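Local coordinates for protein abietadiene synthase, chloroplastic (PDB 3S9V) that belongs to the terpene synthases, being a largely helical chloroplast enzyme of grand fir with a metal-binding domain of that family, at residues 551-556 / 573-578; 639-644 / 752-757. One frame throughout, in Å; residues are numbered along the deposited sequence.

Interaction 1: residues 551-556 / 573-578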
ATOM      1  N   LYS A 551      11.802  36.370  29.427  1.00 22.36           N
ATOM      2  CA  LYS A 551      13.066  36.881  28.927  1.00 26.25           C
ATOM      3  C   LYS A 551      14.269  36.295  29.678  1.00 29.50           C
ATOM      4  O   LYS A 551      15.366  36.191  29.123  1.00 33.33           O
ATOM      5  CB  LYS A 551      13.091  38.401  29.018  1.00 29.89           C
ATOM      6  CG  LYS A 551      14.301  39.002  28.345  1.00 44.12           C
ATOM      7  CD  LYS A 551      14.431  40.485  28.612  1.00 50.49           C
ATOM      8  CE  LYS A 551      15.767  40.985  28.091  1.00 55.60           C
ATOM      9  NZ  LYS A 551      16.899  40.183  28.649  1.00 57.17           N
ATOM     10  N   LEU A 552      14.068  35.918  30.937  1.00 26.22           N
ATOM     11  CA  LEU A 552      15.149  35.330  31.714  1.00 28.05           C
ATOM     12  C   LEU A 552      15.452  33.951  31.144  1.00 29.55           C
ATOM     13  O   LEU A 552      16.613  33.559  31.037  1.00 29.51           O
ATOM     14  CB  LEU A 552      14.755  35.192  33.186  1.00 28.52           C
ATOM     15  CG  LEU A 552      14.398  36.464  33.957  1.00 29.00           C
ATOM     16  CD1 LEU A 552      13.866  36.070  35.329  1.00 32.16           C
ATOM     17  CD2 LEU A 552      15.614  37.370  34.086  1.00 22.78           C
ATOM     18  N   PHE A 553      14.406  33.216  30.772  1.00 29.83           N
ATOM     19  CA  PHE A 553      14.595  31.886  30.204  1.00 30.32           C
ATOM     20  C   PHE A 553      15.337  32.005  28.871  1.00 31.22           C
ATOM     21  O   PHE A 553      16.346  31.331  28.642  1.00 34.44           O
ATOM     22  CB  PHE A 553      13.240  31.193  30.004  1.00 23.26           C
ATOM     23  CG  PHE A 553      13.342  29.693  29.825  1.00 29.95           C
ATOM     24  CD1 PHE A 553      13.714  29.139  28.600  1.00 21.01           C
ATOM     25  CD2 PHE A 553      13.078  28.832  30.895  1.00 33.14           C
ATOM     26  CE1 PHE A 553      13.821  27.755  28.443  1.00 22.46           C
ATOM     27  CE2 PHE A 553      13.183  27.445  30.748  1.00 30.37           C
ATOM     28  CZ  PHE A 553      13.556  26.909  29.519  1.00 27.90           C
ATOM     29  N   THR A 554      14.842  32.875  27.999  1.00 28.57           N
ATOM     30  CA  THR A 554      15.464  33.076  26.692  1.00 31.49           C
ATOM     31  C   THR A 554      16.929  33.484  26.844  1.00 33.62           C
ATOM     32  O   THR A 554      17.807  32.979  26.127  1.00 31.55           O
ATOM     33  CB  THR A 554      14.710  34.157  25.881  1.00 25.82           C
ATOM     34  OG1 THR A 554      13.334  33.782  25.764  1.00 21.40           O
ATOM     35  CG2 THR A 554      15.296  34.295  24.491  1.00 20.04           C
ATOM     36  N   GLU A 555      17.187  34.394  27.782  1.00 32.58           N
ATOM     37  CA  GLU A 555      18.542  34.875  28.037  1.00 31.61           C
ATOM     38  C   GLU A 555      19.430  33.774  28.615  1.00 29.21           C
ATOM     39  O   GLU A 555      20.624  33.693  28.304  1.00 28.30           O
ATOM     40  CB  GLU A 555      18.509  36.058  29.008  1.00 35.48           C
ATOM     41  CG  GLU A 555      19.891  36.563  29.425  1.00 40.49           C
ATOM     42  CD  GLU A 555      20.566  37.392  28.348  1.00 53.21           C
ATOM     43  OE1 GLU A 555      20.716  36.902  27.208  1.00 58.83           O
ATOM     44  OE2 GLU A 555      20.953  38.542  28.646  1.00 62.45           O
ATOM     45  N   SER A 556      18.850  32.937  29.466  1.00 27.52           N
ATOM     46  CA  SER A 556      19.598  31.846  30.080  1.00 30.87           C
ATOM     47  C   SER A 556      20.102  30.914  28.989  1.00 32.61           C
ATOM     48  O   SER A 556      21.253  30.481  29.016  1.00 30.51           O
ATOM     49  CB  SER A 556      18.718  31.055  31.056  1.00 29.34           C
ATOM     50  OG  SER A 556      18.305  31.849  32.158  1.00 32.45           O
ATOM     51  N   LYS A 573      12.261  28.183  37.225  1.00 34.69           N
ATOM     52  CA  LYS A 573      13.587  27.758  37.665  1.00 35.36           C
ATOM     53  C   LYS A 573      13.776  26.267  37.473  1.00 35.77           C
ATOM     54  O   LYS A 573      14.771  25.821  36.905  1.00 33.37           O
ATOM     55  CB  LYS A 573      13.777  28.113  39.142  1.00 42.07           C
ATOM     56  CG  LYS A 573      15.106  27.695  39.741  1.00 46.75           C
ATOM     57  CD  LYS A 573      15.164  28.110  41.205  1.00 60.52           C
ATOM     58  CE  LYS A 573      16.404  27.578  41.905  1.00 64.85           C
ATOM     59  NZ  LYS A 573      16.394  27.921  43.357  1.00 66.52           N
ATOM     60  N   ILE A 574      12.809  25.504  37.966  1.00 36.21           N
ATOM     61  CA  ILE A 574      12.827  24.056  37.857  1.00 37.36           C
ATOM     62  C   ILE A 574      12.862  23.674  36.379  1.00 38.57           C
ATOM     63  O   ILE A 574      13.710  22.887  35.944  1.00 38.42           O
ATOM     64  CB  ILE A 574      11.560  23.452  38.514  1.00 40.34           C
ATOM     65  CG1 ILE A 574      11.615  23.648  40.031  1.00 42.53           C
ATOM     66  CG2 ILE A 574      11.428  21.981  38.161  1.00 39.33           C
ATOM     67  CD1 ILE A 574      10.342  23.216  40.737  1.00 46.22           C
ATOM     68  N   CYS A 575      11.934  24.241  35.613  1.00 35.36           N
ATOM     69  CA  CYS A 575      11.850  23.958  34.192  1.00 32.13           C
ATOM     70  C   CYS A 575      13.202  24.142  33.515  1.00 29.71           C
ATOM     71  O   CYS A 575      13.667  23.254  32.808  1.00 29.14           O
ATOM     72  CB  CYS A 575      10.809  24.861  33.525  1.00 28.59           C
ATOM     73  SG  CYS A 575      10.791  24.725  31.729  0.50 25.37           S
ATOM     74  N   PHE A 576      13.838  25.288  33.739  1.00 26.58           N
ATOM     75  CA  PHE A 576      15.127  25.557  33.122  1.00 28.28           C
ATOM     76  C   PHE A 576      16.237  24.598  33.563  1.00 32.11           C
ATOM     77  O   PHE A 576      16.947  24.046  32.720  1.00 33.00           O
ATOM     78  CB  PHE A 576      15.587  26.993  33.393  1.00 21.24           C
ATOM     79  CG  PHE A 576      16.860  27.342  32.683  1.00 24.60           C
ATOM     80  CD1 PHE A 576      16.875  27.501  31.303  1.00 26.60           C
ATOM     81  CD2 PHE A 576      18.063  27.427  33.378  1.00 29.04           C
ATOM     82  CE1 PHE A 576      18.068  27.731  30.620  1.00 26.67           C
ATOM     83  CE2 PHE A 576      19.262  27.658  32.705  1.00 27.83           C
ATOM     84  CZ  PHE A 576      19.265  27.807  31.321  1.00 28.03           C
ATOM     85  N   VAL A 577      16.401  24.411  34.873  1.00 30.97           N
ATOM     86  CA  VAL A 577      17.438  23.514  35.376  1.00 32.29           C
ATOM     87  C   VAL A 577      17.317  22.180  34.648  1.00 30.77           C
ATOM     88  O   VAL A 577      18.314  21.632  34.176  1.00 28.46           O
ATOM     89  CB  VAL A 577      17.317  23.295  36.911  1.00 35.42           C
ATOM     90  CG1 VAL A 577      18.311  22.241  37.373  1.00 28.83           C
ATOM     91  CG2 VAL A 577      17.592  24.606  37.645  1.00 34.61           C
ATOM     92  N   GLY A 578      16.088  21.676  34.551  1.00 30.62           N
ATOM     93  CA  GLY A 578      15.850  20.427  33.849  1.00 31.26           C
ATOM     94  C   GLY A 578      16.259  20.558  32.388  1.00 32.59           C
ATOM     95  O   GLY A 578      16.932  19.685  31.844  1.00 30.60           O
TER
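Leu552 O is gripped by two donors of Ser556, whose CB rests on the ring of Phe576: Ser556 OG donates to Leu552 O at 2.7 Å, and Ser556 N donates to the same oxygen at 2.8 Å, from opposite faces of the carbonyl plane; the hydroxyl sits 38° out of the plane. With OG beside its own backbone N (chi1 -64°), the hydroxyl is satisfied within its own helix, and the apolar CB is left to meet the aromatic. Ser556 CB lies 3.3 Å from Phe576 CZ, over the face near the rim, a CH-pi contact for which a small residue is well suited. Phe576 in turn points an edge at the face of Phe553: the centroids of the two rings are 5.2 Å apart and their planes stand at 87°, a T-shaped pair. Phe553 CE2 also lies 3.6 Å from Phe576 CB. Cys575 SG approaches the Phe553 ring obliquely, 3.8 Å from its CE2. Leu537 of helix 521-541 touches both Phe553 and Cys575, and Met568 touches Ser556. The axes of the two short helical segments run nearly parallel, 11.0 Å apart at closest approach, a gap that large phenyl rings can bridge: edge-to-face aromatic packing between helices of the all-helical terpene synthase domain.

Interaction 2: residues 639-644 / 752-757; sequences IALGTV and RIMQLF
Met754 reaches across to Leu641 and Ile639: the middle of its flexible chain (CG and SD) lies against Leu641 and its methyl tip against Ile639. Its CB points toward the opposite segment and carries CG to the isobutyl end of Leu641, where Met754 CG lies 3.6 Å from Leu641 CD1 and 4.0 Å from Leu641 CD2. The chain then turns at chi2 (-65°), and SD passes Leu641 CD2 at 4.2 Å. A second turn, at chi3 (-75°), brings the methyl tip to Ile639, so that the two side chains end tip to tip, Met754 CE being 4.0 Å from Ile639 CD1. The contact is wholly apolar, and an unbranched methionine suits it because it can bend from one branched partner to the next. Between these partners Ala640 has positive phi (65°), which breaks the helical run after helix 628-638; the chain resumes as helix 641-648, with Ala640 at its N-cap. Such a broken helix recalls the helix G break of class I terpene synthases. Helix 521-541 and helix 599-621 pack on Ala640 and Thr643, while helix 504-514 touches Ile753 and Phe757 of helix 741-757.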
ATOM      1  N   ILE A 639       5.115  25.927  16.226  1.00 16.51           N
ATOM      2  CA  ILE A 639       4.547  24.587  16.355  1.00 15.81           C
ATOM      3  C   ILE A 639       5.639  23.601  16.805  1.00 16.57           C
ATOM      4  O   ILE A 639       5.354  22.489  17.227  1.00 18.96           O
ATOM      5  CB  ILE A 639       3.856  24.137  15.013  1.00 19.05           C
ATOM      6  CG1 ILE A 639       2.993  22.902  15.262  1.00 13.49           C
ATOM      7  CG2 ILE A 639       4.887  23.903  13.916  1.00 15.06           C
ATOM      8  CD1 ILE A 639       1.877  23.127  16.289  1.00 14.64           C
ATOM      9  N   ALA A 640       6.891  24.042  16.698  1.00 22.88           N
ATOM     10  CA  ALA A 640       8.080  23.306  17.140  1.00 23.99           C
ATOM     11  C   ALA A 640       8.510  21.992  16.493  1.00 23.35           C
ATOM     12  O   ALA A 640       9.402  21.324  17.016  1.00 24.98           O
ATOM     13  CB  ALA A 640       8.016  23.117  18.656  1.00 22.55           C
ATOM     14  N   LEU A 641       7.920  21.614  15.368  1.00 24.36           N
ATOM     15  CA  LEU A 641       8.330  20.372  14.719  1.00 20.50           C
ATOM     16  C   LEU A 641       9.763  20.492  14.198  1.00 22.05           C
ATOM     17  O   LEU A 641      10.538  19.533  14.257  1.00 19.95           O
ATOM     18  CB  LEU A 641       7.382  20.026  13.571  1.00 16.60           C
ATOM     19  CG  LEU A 641       5.920  19.870  14.004  1.00 24.03           C
ATOM     20  CD1 LEU A 641       5.072  19.501  12.802  1.00 21.34           C
ATOM     21  CD2 LEU A 641       5.813  18.807  15.094  1.00 19.20           C
ATOM     22  N   GLY A 642      10.119  21.674  13.700  1.00 19.49           N
ATOM     23  CA  GLY A 642      11.461  21.871  13.188  1.00 16.33           C
ATOM     24  C   GLY A 642      12.531  21.578  14.237  1.00 16.23           C
ATOM     25  O   GLY A 642      13.526  20.918  13.944  1.00 15.25           O
ATOM     26  N   THR A 643      12.318  22.075  15.453  1.00 16.64           N
ATOM     27  CA  THR A 643      13.248  21.904  16.577  1.00 18.70           C
ATOM     28  C   THR A 643      13.493  20.429  16.900  1.00 18.45           C
ATOM     29  O   THR A 643      14.644  19.997  17.065  1.00 19.20           O
ATOM     30  CB  THR A 643      12.701  22.636  17.833  1.00 18.33           C
ATOM     31  OG1 THR A 643      12.739  24.043  17.592  1.00 18.80           O
ATOM     32  CG2 THR A 643      13.521  22.303  19.091  1.00 14.37           C
ATOM     33  N   VAL A 644      12.406  19.665  16.971  1.00 12.52           N
ATOM     34  CA  VAL A 644      12.479  18.244  17.251  1.00 16.44           C
ATOM     35  C   VAL A 644      13.352  17.549  16.198  1.00 17.33           C
ATOM     36  O   VAL A 644      14.226  16.745  16.522  1.00 15.35           O
ATOM     37  CB  VAL A 644      11.072  17.632  17.233  1.00 23.44           C
ATOM     38  CG1 VAL A 644      11.145  16.147  17.581  1.00 23.10           C
ATOM     39  CG2 VAL A 644      10.174  18.393  18.207  1.00 15.39           C
ATOM     40  N   ARG A 752       3.371  13.727   9.261  1.00 20.09           N
ATOM     41  CA  ARG A 752       2.306  12.728   9.292  1.00 22.45           C
ATOM     42  C   ARG A 752       1.738  12.531  10.689  1.00 23.95           C
ATOM     43  O   ARG A 752       0.522  12.453  10.864  1.00 24.51           O
ATOM     44  CB  ARG A 752       2.816  11.389   8.769  1.00 21.88           C
ATOM     45  CG  ARG A 752       3.352  11.456   7.356  1.00 33.45           C
ATOM     46  CD  ARG A 752       3.991  10.143   6.952  1.00 34.80           C
ATOM     47  NE  ARG A 752       3.055   9.265   6.274  1.00 28.77           N
ATOM     48  CZ  ARG A 752       3.386   8.083   5.768  1.00 32.69           C
ATOM     49  NH1 ARG A 752       4.629   7.640   5.879  1.00 26.05           N
ATOM     50  NH2 ARG A 752       2.481   7.362   5.121  1.00 35.62           N
ATOM     51  N   ILE A 753       2.619  12.440  11.679  1.00 22.44           N
ATOM     52  CA  ILE A 753       2.182  12.262  13.053  1.00 22.92           C
ATOM     53  C   ILE A 753       1.162  13.339  13.412  1.00 22.81           C
ATOM     54  O   ILE A 753       0.183  13.054  14.092  1.00 21.78           O
ATOM     55  CB  ILE A 753       3.384  12.308  14.038  1.00 23.23           C
ATOM     56  CG1 ILE A 753       4.013  10.923  14.140  1.00 33.80           C
ATOM     57  CG2 ILE A 753       2.933  12.748  15.422  1.00 29.79           C
ATOM     58  CD1 ILE A 753       3.053   9.859  14.678  1.00 37.79           C
ATOM     59  N   MET A 754       1.382  14.565  12.942  1.00 21.78           N
ATOM     60  CA  MET A 754       0.450  15.655  13.225  1.00 24.08           C
ATOM     61  C   MET A 754      -0.868  15.463  12.465  1.00 20.36           C
ATOM     62  O   MET A 754      -1.947  15.729  12.990  1.00 21.14           O
ATOM     63  CB  MET A 754       1.082  17.002  12.867  1.00 24.33           C
ATOM     64  CG  MET A 754       2.247  17.417  13.772  1.00 29.78           C
ATOM     65  SD  MET A 754       1.785  17.738  15.500  1.00 21.58           S
ATOM     66  CE  MET A 754       0.984  19.344  15.328  1.00 25.09           C
ATOM     67  N   GLN A 755      -0.779  15.008  11.222  1.00 19.79           N
ATOM     68  CA  GLN A 755      -1.979  14.768  10.445  1.00 21.47           C
ATOM     69  C   GLN A 755      -2.824  13.713  11.172  1.00 25.91           C
ATOM     70  O   GLN A 755      -4.049  13.773  11.157  1.00 25.79           O
ATOM     71  CB  GLN A 755      -1.616  14.269   9.047  1.00 23.87           C
ATOM     72  CG  GLN A 755      -1.036  15.329   8.126  1.00 21.13           C
ATOM     73  CD  GLN A 755      -1.963  16.507   7.963  1.00 17.35           C
ATOM     74  OE1 GLN A 755      -3.161  16.337   7.777  1.00 31.58           O
ATOM     75  NE2 GLN A 755      -1.413  17.711   8.022  1.00 16.70           N
ATOM     76  N   LEU A 756      -2.163  12.754  11.821  1.00 25.74           N
ATOM     77  CA  LEU A 756      -2.867  11.698  12.544  1.00 26.60           C
ATOM     78  C   LEU A 756      -3.466  12.183  13.870  1.00 29.28           C
ATOM     79  O   LEU A 756      -4.640  11.943  14.156  1.00 30.25           O
ATOM     80  CB  LEU A 756      -1.932  10.513  12.810  1.00 23.75           C
ATOM     81  CG  LEU A 756      -2.556   9.338  13.582  1.00 31.55           C
ATOM     82  CD1 LEU A 756      -3.667   8.697  12.754  1.00 22.77           C
ATOM     83  CD2 LEU A 756      -1.492   8.309  13.907  1.00 25.82           C
ATOM     84  N   PHE A 757      -2.671  12.874  14.677  1.00 25.37           N
ATOM     85  CA  PHE A 757      -3.174  13.345  15.956  1.00 30.38           C
ATOM     86  C   PHE A 757      -4.294  14.360  15.828  1.00 30.33           C
ATOM     87  O   PHE A 757      -5.190  14.390  16.660  1.00 33.38           O
ATOM     88  CB  PHE A 757      -2.046  13.952  16.799  1.00 35.87           C
ATOM     89  CG  PHE A 757      -1.150  12.936  17.451  1.00 47.40           C
ATOM     90  CD1 PHE A 757      -0.141  13.343  18.317  1.00 57.48           C
ATOM     91  CD2 PHE A 757      -1.314  11.577  17.209  1.00 53.51           C
ATOM     92  CE1 PHE A 757       0.693  12.412  18.933  1.00 57.18           C
ATOM     93  CE2 PHE A 757      -0.489  10.642  17.817  1.00 55.64           C
ATOM     94  CZ  PHE A 757       0.517  11.062  18.682  1.00 58.80           C
TER

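In the fold
Both segments of interaction 1 precede those of interaction 2 in the sequence. Their centres are about 24 Å apart, and their nearest atoms, about 11 Å apart, do not touch. Helix 521-541 links them: its later residues Leu537 and Tyr541 pack on Phe553 of interaction 1, whereas Thr530 and Thr534 meet Thr643 and Ala640 beside interaction 2. The first contact joins helices close in sequence, 547-559 and 570-594, and its centre lies about 46 Å from the centre of the chain; the second joins segments 639-644 and 752-757, with 107 residues between them, bringing the start of helix 641-648 and Ile639 just before it to helix 741-757, and its centre lies about 23 Å from that of the chain. Together they combine local and long-range helix packing in one helical bundle.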